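Local coordinates for probable methyltransferase (Bordetella pertussis, PDB 3KTY), which probably transfers methyl groups from S-adenosyl-L-methionine to RNA, as a member of the SpoU/TrmH family, this chain being the N-terminal, SpoU-methylase part of a longer protein, at residues 19-24 with 50-55; 26-31 with 60-65. All coordinates share one frame; numbering follows the deposited sequence.

Interaction 1: residues 19-24 with 50-55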
# COMPACT_ATOMS: atom_id res chain seq x y z
N SER A 19 -7.47 18.18 3.29
CA SER A 19 -7.06 19.52 2.89
C SER A 19 -6.85 19.56 1.38
O SER A 19 -7.13 20.58 0.75
CB SER A 19 -5.79 19.90 3.64
OG SER A 19 -5.29 21.13 3.19
N HIS A 20 -6.36 18.45 0.81
CA HIS A 20 -6.00 18.36 -0.61
C HIS A 20 -6.98 17.50 -1.40
O HIS A 20 -7.09 16.31 -1.15
CB HIS A 20 -4.59 17.77 -0.73
CG HIS A 20 -3.54 18.49 0.06
ND1 HIS A 20 -2.96 19.67 -0.37
CD2 HIS A 20 -2.94 18.18 1.24
CE1 HIS A 20 -2.07 20.06 0.52
NE2 HIS A 20 -2.04 19.18 1.50
N PRO A 21 -7.71 18.09 -2.38
CA PRO A 21 -8.73 17.37 -3.16
C PRO A 21 -8.21 16.16 -3.95
O PRO A 21 -8.92 15.17 -4.09
CB PRO A 21 -9.26 18.44 -4.12
CG PRO A 21 -9.04 19.71 -3.42
CD PRO A 21 -7.73 19.52 -2.65
N GLY A 22 -6.98 16.24 -4.45
CA GLY A 22 -6.38 15.09 -5.10
C GLY A 22 -6.24 13.87 -4.21
O GLY A 22 -6.47 12.75 -4.67
N ASN A 23 -5.85 14.09 -2.95
CA ASN A 23 -5.83 13.03 -1.95
C ASN A 23 -7.19 12.35 -1.78
O ASN A 23 -7.27 11.15 -1.50
CB ASN A 23 -5.40 13.56 -0.57
CG ASN A 23 -3.90 13.84 -0.46
OD1 ASN A 23 -3.06 13.09 -0.95
ND2 ASN A 23 -3.57 14.93 0.25
N VAL A 24 -8.27 13.11 -1.94
CA VAL A 24 -9.61 12.56 -1.77
C VAL A 24 -9.95 11.64 -2.91
O VAL A 24 -10.56 10.59 -2.69
CB VAL A 24 -10.70 13.64 -1.77
CG1 VAL A 24 -12.05 13.00 -1.82
CG2 VAL A 24 -10.55 14.55 -0.56
N THR A 50 -15.45 16.70 -3.04
CA THR A 50 -15.48 15.52 -3.88
C THR A 50 -15.89 15.87 -5.32
O THR A 50 -15.81 15.04 -6.24
CB THR A 50 -16.41 14.43 -3.29
OG1 THR A 50 -17.77 14.88 -3.30
CG2 THR A 50 -16.01 14.10 -1.87
N ALA A 51 -16.34 17.11 -5.52
CA ALA A 51 -16.62 17.57 -6.86
C ALA A 51 -15.44 18.33 -7.49
O ALA A 51 -15.42 18.53 -8.71
CB ALA A 51 -17.91 18.38 -6.90
N GLN A 52 -14.45 18.72 -6.68
CA GLN A 52 -13.24 19.39 -7.19
C GLN A 52 -12.57 18.60 -8.32
O GLN A 52 -12.41 17.38 -8.21
CB GLN A 52 -12.22 19.61 -6.07
CG GLN A 52 -12.73 20.42 -4.89
CD GLN A 52 -12.73 21.91 -5.14
OE1 GLN A 52 -12.32 22.68 -4.27
NE2 GLN A 52 -13.19 22.34 -6.32
N PRO A 53 -12.16 19.30 -9.40
CA PRO A 53 -11.58 18.68 -10.61
C PRO A 53 -10.39 17.75 -10.34
O PRO A 53 -10.32 16.68 -10.95
CB PRO A 53 -11.17 19.88 -11.47
CG PRO A 53 -12.04 20.99 -11.01
CD PRO A 53 -12.27 20.76 -9.53
N GLU A 54 -9.49 18.12 -9.42
CA GLU A 54 -8.38 17.23 -9.09
C GLU A 54 -8.77 15.96 -8.32
O GLU A 54 -8.10 14.93 -8.42
CB GLU A 54 -7.24 17.97 -8.38
CG GLU A 54 -7.65 18.76 -7.15
CD GLU A 54 -6.52 19.66 -6.64
OE1 GLU A 54 -5.78 19.25 -5.71
OE2 GLU A 54 -6.38 20.78 -7.19
N ALA A 55 -9.86 16.01 -7.56
CA ALA A 55 -10.32 14.80 -6.90
C ALA A 55 -10.83 13.85 -7.97
O ALA A 55 -10.47 12.68 -8.00
CB ALA A 55 -11.42 15.08 -5.88

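Interaction 2: residues 26-31 with 60-65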
# COMPACT_ATOMS: atom_id res chain seq x y z
N SER A 26 -7.56 10.08 -4.75
CA SER A 26 -6.65 8.94 -4.61
C SER A 26 -7.18 7.99 -3.58
O SER A 26 -7.09 6.76 -3.73
CB SER A 26 -5.25 9.43 -4.19
OG SER A 26 -4.70 10.23 -5.21
N ALA A 27 -7.73 8.57 -2.51
CA ALA A 27 -8.41 7.85 -1.46
C ALA A 27 -9.50 6.94 -2.01
O ALA A 27 -9.61 5.78 -1.63
CB ALA A 27 -8.99 8.84 -0.37
N ALA A 28 -10.31 7.47 -2.92
CA ALA A 28 -11.43 6.69 -3.42
C ALA A 28 -10.96 5.52 -4.26
O ALA A 28 -11.54 4.43 -4.19
CB ALA A 28 -12.37 7.59 -4.26
N ARG A 29 -9.90 5.76 -5.06
CA ARG A 29 -9.34 4.78 -5.97
C ARG A 29 -8.64 3.73 -5.13
O ARG A 29 -8.88 2.53 -5.26
CB ARG A 29 -8.36 5.43 -6.97
CG ARG A 29 -7.96 4.50 -8.09
CD ARG A 29 -6.86 5.05 -9.04
NE ARG A 29 -5.72 4.13 -9.08
CZ ARG A 29 -5.72 2.92 -9.64
NH1 ARG A 29 -4.62 2.16 -9.58
NH2 ARG A 29 -6.80 2.46 -10.26
N ALA A 30 -7.78 4.19 -4.24
CA ALA A 30 -7.19 3.26 -3.26
C ALA A 30 -8.22 2.27 -2.68
O ALA A 30 -8.04 1.06 -2.78
CB ALA A 30 -6.52 4.02 -2.13
N ILE A 31 -9.31 2.75 -2.07
CA ILE A 31 -10.21 1.76 -1.45
C ILE A 31 -10.97 0.90 -2.45
O ILE A 31 -11.23 -0.27 -2.21
CB ILE A 31 -11.16 2.33 -0.35
CG1 ILE A 31 -12.15 3.34 -0.92
CG2 ILE A 31 -10.36 2.92 0.82
CD1 ILE A 31 -13.17 3.77 0.11
N SER A 60 -10.07 8.47 -11.28
CA SER A 60 -10.48 7.75 -12.50
C SER A 60 -10.63 6.23 -12.30
O SER A 60 -9.68 5.53 -11.90
CB SER A 60 -9.51 8.05 -13.65
OG SER A 60 -8.21 7.56 -13.34
N GLY A 61 -11.83 5.73 -12.59
CA GLY A 61 -12.19 4.35 -12.29
C GLY A 61 -13.09 4.24 -11.06
O GLY A 61 -14.02 3.44 -11.03
N ALA A 62 -12.80 5.04 -10.05
CA ALA A 62 -13.54 5.02 -8.78
C ALA A 62 -14.40 6.28 -8.60
O ALA A 62 -14.62 6.75 -7.49
CB ALA A 62 -12.56 4.89 -7.63
N LEU A 63 -14.89 6.82 -9.71
CA LEU A 63 -15.68 8.05 -9.66
C LEU A 63 -16.98 7.87 -8.89
O LEU A 63 -17.46 8.80 -8.25
CB LEU A 63 -15.97 8.56 -11.05
CG LEU A 63 -15.38 9.95 -11.15
CD1 LEU A 63 -15.04 10.33 -12.61
CD2 LEU A 63 -16.33 10.97 -10.48
N ASP A 64 -17.55 6.67 -8.99
CA ASP A 64 -18.71 6.26 -8.22
C ASP A 64 -18.48 6.29 -6.70
O ASP A 64 -19.34 6.73 -5.96
CB ASP A 64 -19.16 4.85 -8.67
CG ASP A 64 -18.10 3.76 -8.41
OD1 ASP A 64 -18.46 2.55 -8.43
OD2 ASP A 64 -16.91 4.12 -8.17
N VAL A 65 -17.34 5.81 -6.23
CA VAL A 65 -17.07 5.80 -4.80
C VAL A 65 -17.00 7.25 -4.35
O VAL A 65 -17.46 7.60 -3.24
CB VAL A 65 -15.73 5.06 -4.50
CG1 VAL A 65 -15.20 5.37 -3.10
CG2 VAL A 65 -15.90 3.58 -4.66

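Interaction 1: residues 19-24 with 50-55
Pro21 sets its ring into the angle between two side chains of the opposite segment, Gln52 and Glu54. Its CB carries most of the touching: it lies 3.4 Å from Glu54 CG and 3.7 Å from Gln52 CB, meeting the aliphatic part of each chain, while the CD edge of the ring faces the carboxylate oxygen OE1 of Glu54. Neither neighbour runs alongside the ring; each passes it at a slant. Glu54 has CG between its backbone N and carbonyl carbon (chi1 54°) and is extended from there, which carries the carboxylate past the CD edge to the first turn of helix 21-33. OE1 ends 3.6 Å from Pro21 CD and accepts a weak, bent hydrogen bond from Gly22 N (3.5 Å, 142° at the hydrogen). An acidic group beside the N-terminal amides of a helix would be expected to interact favourably with the helix dipole, though the bond is long and weak.

Both segments open helices of the SPOUT methyltransferase fold, to which the SpoU/TrmH family belongs: 19-24 leads from strand 11-16 into helix 21-33, while Gln52 is the N-cap of helix 53-59. The two helix starts come within 4.3 Å between Gly22 CA and Ala55 CA, an approach consistent with the small residues at the two positions. Ala55 CB rests against the backbone of the first helix, 3.1 Å from Pro21 O, which is tight for a methyl and an oxygen.

Deeper in, Val24 turns its CB toward the other segment, and its CG1, anti to the backbone N (chi1 171°), reaches Thr50 CG2 at 4.1 Å, the two methyl-bearing branches meeting at an angle. Leu66 of helix 63-67 touches both Val24 and Thr50, extending this apolar patch, while Phe46 packs against Gln52.

Interaction 2: residues 26-31 with 60-65
With CG1 anti to its backbone N (chi1 163°), Val65 presents that methyl to helix 21-33, where it meets both Ala28 and Ile31. In Ile31, one turn beyond Ala28, CG1 stands between the backbone N and the carbonyl carbon (chi1 64°), and the extended second torsion (chi2 174°) carries CD1 out to Val65 CG1 at 4.1 Å. The two branched chains meet at a slant, end methyl against methyl. Ala28 points its CB toward the other segment, 3.8 Å from Val65 CG1, so a single methyl is shared by two residues of the helix.

Ala62, the N-cap of helix 63-67, makes the closest approach to the backbone. Its CB lies 3.6 Å from both Ala28 O and Arg29 CA, fitting over the main chain between the two residues, and the CA atoms of Arg29 and Ala62 are 5.1 Å apart. The short side chains of Ala28 and Ala62, whose CB atoms are 4.3 Å apart, let the loop and the helix come this near.

Arg29 leaves the helix along the more exposed margin. Its CD passes 4.0 Å from Ser60 O, a van der Waals approach of the aliphatic stem, before the chain bends at chi3. The guanidinium goes on to the second subunit, where NH1 hydrogen-bonds Gln159 OE1 and the arginine packs on Tyr152 of that subunit. Within its own chain, Lys32 NZ hydrogen-bonds Gly61 O, tying the loop to helix 21-33 beside the alanines.

Helix 21-33 packs on the parallel sheet through Ala27, on Met15, and Ile31, on Phe13, and takes the short helix 63-67 against its flank, as in one helical layer of an alpha-beta-alpha sandwich.

In the fold
Helix 21-33 is common to both contacts: interaction 1 uses its beginning and interaction 2 its middle, with centres about 11 Å apart. The partners, helices 53-59 and 63-67, follow each other in the chain after strand 39-42, so the segments alternate in the order 19-24, 26-31, 50-55, 60-65. The region from residue 50 onward therefore runs along the helix in the same order as the helix's own residues. Both contacts lie on the same side of the chain's centre and belong to the SpoU-type methylase part of the protein. Interaction 1 is partly buried; interaction 2 is more buried, yet through Arg29 it also adjoins the second subunit, linking this packing to the dimer.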